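Local coordinates for sporulation and cell division protein SsgA (Streptomyces sp. Ag82_O1-9, PDB 6SLC) that probably takes part in sporulation-specific cell division as an SsgA-like protein, a family whose member SsgB recruits FtsZ to division sites in Streptomyces, at residues F73-L78 with A133-G138. Sequence-based numbering, arbitrary orientation.
Sequences FARDLL and AAVPPG
The carbonyl oxygen of Val135 is gripped by both terminal nitrogens of one arginine: Arg75 NH2 lies 2.8 Å from Val135 O and Arg75 NH1 3.0 Å from it. The guanidinium meets the oxygen end-on, and the acceptor lies in its plane. Sharing one atom bends both bonds, with N-H...O angles of 151° for NH2 and 137° for NH1, but it sets the direction in which the group points. Glu140, in a salt bridge to NH2, and Thr131 OG1, hydrogen-bonded to NH1, help to hold its turn about that axis. Arginine suits the first turn of helix 75-81 because its long chain, CG anti to the backbone N (chi1 178°) and bent once at chi3, spans the distance to the chain leaving helix 121-134. Val135, the first residue there to lose helical backbone angles, turns CG1 to within 4.0 Å of Arg75 NH2, and both side chains pack on Tyr49 of strand 40-50. Pro137 CG lies above one guanidinium face, offset toward the rim, 4.1 Å from Arg75 NH2; its rigid ring brings aliphatic carbon to the cation without a competing donor. The buried positive charge is thus probably balanced by the Glu140 carboxylate and solvated by the neutral oxygens of Val135 and Thr131, tying the chain after helix 121-134 to helix 75-81.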
loop_
_atom_site.group_PDB
_atom_site.type_symbol
_atom_site.label_atom_id
_atom_site.label_comp_id
_atom_site.label_asym_id
_atom_site.label_seq_id
_atom_site.Cartn_x
_atom_site.Cartn_y
_atom_site.Cartn_z
ATOM N N PHE A 73 13.150 10.102 -5.372
ATOM C CA PHE A 73 14.012 11.293 -5.530
ATOM C C PHE A 73 14.564 11.695 -4.170
ATOM O O PHE A 73 13.889 11.461 -3.149
ATOM C CB PHE A 73 13.229 12.470 -6.096
ATOM C CG PHE A 73 12.594 12.215 -7.430
ATOM C CD1 PHE A 73 13.359 12.254 -8.578
ATOM C CD2 PHE A 73 11.233 11.972 -7.546
ATOM C CE1 PHE A 73 12.772 12.054 -9.821
ATOM C CE2 PHE A 73 10.656 11.743 -8.784
ATOM C CZ PHE A 73 11.427 11.766 -9.920
ATOM N N ALA A 74 15.756 12.292 -4.163
ATOM C CA ALA A 74 16.256 13.100 -3.032
ATOM C C ALA A 74 15.347 14.323 -2.900
ATOM O O ALA A 74 15.141 15.031 -3.915
ATOM C CB ALA A 74 17.690 13.499 -3.251
ATOM N N ARG A 75 14.782 14.550 -1.721
ATOM C CA ARG A 75 13.975 15.770 -1.494
ATOM C C ARG A 75 14.811 16.986 -1.922
ATOM O O ARG A 75 14.248 17.873 -2.605
ATOM C CB ARG A 75 13.501 15.867 -0.040
ATOM C CG ARG A 75 12.720 17.146 0.214
ATOM C CD ARG A 75 12.012 17.199 1.529
ATOM N NE ARG A 75 12.933 17.355 2.651
ATOM C CZ ARG A 75 12.556 17.705 3.877
ATOM N NH1 ARG A 75 11.283 17.981 4.141
ATOM N NH2 ARG A 75 13.461 17.797 4.833
ATOM N N ASP A 76 16.100 17.023 -1.569
ATOM C CA ASP A 76 16.993 18.211 -1.781
ATOM C C ASP A 76 17.193 18.472 -3.279
ATOM O O ASP A 76 17.376 19.633 -3.647
ATOM C CB ASP A 76 18.323 18.061 -1.038
ATOM C CG ASP A 76 19.193 16.905 -1.516
ATOM O OD1 ASP A 76 19.935 17.127 -2.489
ATOM O OD2 ASP A 76 19.106 15.786 -0.910
ATOM N N LEU A 77 17.113 17.441 -4.116
ATOM C CA LEU A 77 17.234 17.571 -5.591
ATOM C C LEU A 77 15.995 18.267 -6.162
ATOM O O LEU A 77 16.158 19.139 -7.018
ATOM C CB LEU A 77 17.421 16.185 -6.211
ATOM C CG LEU A 77 17.504 16.182 -7.738
ATOM C CD1 LEU A 77 18.944 16.209 -8.206
ATOM C CD2 LEU A 77 16.784 14.986 -8.318
ATOM N N LEU A 78 14.794 17.886 -5.721
ATOM C CA LEU A 78 13.536 18.542 -6.165
ATOM C C LEU A 78 13.507 19.981 -5.658
ATOM O O LEU A 78 13.123 20.876 -6.434
ATOM C CB LEU A 78 12.331 17.757 -5.638
ATOM C CG LEU A 78 12.146 16.377 -6.259
ATOM C CD1 LEU A 78 10.951 15.675 -5.642
ATOM C CD2 LEU A 78 12.016 16.490 -7.768
ATOM N N ALA A 133 7.665 21.610 6.879
ATOM C CA ALA A 133 6.978 21.827 8.168
ATOM C C ALA A 133 7.063 20.546 9.016
ATOM O O ALA A 133 7.197 20.651 10.231
ATOM C CB ALA A 133 5.562 22.268 7.931
ATOM N N ALA A 134 7.018 19.371 8.397
ATOM C CA ALA A 134 7.144 18.061 9.085
ATOM C C ALA A 134 8.598 17.816 9.504
ATOM O O ALA A 134 8.820 17.418 10.654
ATOM C CB ALA A 134 6.659 16.953 8.182
ATOM N N VAL A 135 9.542 17.987 8.576
ATOM C CA VAL A 135 11.007 17.778 8.813
ATOM C C VAL A 135 11.749 18.909 8.130
ATOM O O VAL A 135 11.998 18.852 6.926
ATOM C CB VAL A 135 11.499 16.422 8.281
ATOM C CG1 VAL A 135 12.994 16.238 8.495
ATOM C CG2 VAL A 135 10.728 15.260 8.893
ATOM N N PRO A 136 12.108 19.981 8.864
ATOM C CA PRO A 136 12.834 21.093 8.257
ATOM C C PRO A 136 14.122 20.565 7.629
ATOM O O PRO A 136 14.810 19.740 8.224
ATOM C CB PRO A 136 13.071 22.049 9.432
ATOM C CG PRO A 136 11.944 21.732 10.374
ATOM C CD PRO A 136 11.815 20.222 10.284
ATOM N N PRO A 137 14.462 20.983 6.392
ATOM C CA PRO A 137 15.757 20.645 5.808
ATOM C C PRO A 137 16.871 21.053 6.789
ATOM O O PRO A 137 16.780 22.122 7.391
ATOM C CB PRO A 137 15.818 21.459 4.507
ATOM C CG PRO A 137 14.381 21.724 4.168
ATOM C CD PRO A 137 13.664 21.839 5.506
ATOM N N GLY A 138 17.860 20.178 6.957
ATOM C CA GLY A 138 18.945 20.341 7.933
ATOM C C GLY A 138 18.721 19.517 9.180
ATOM O O GLY A 138 19.704 19.352 9.934
#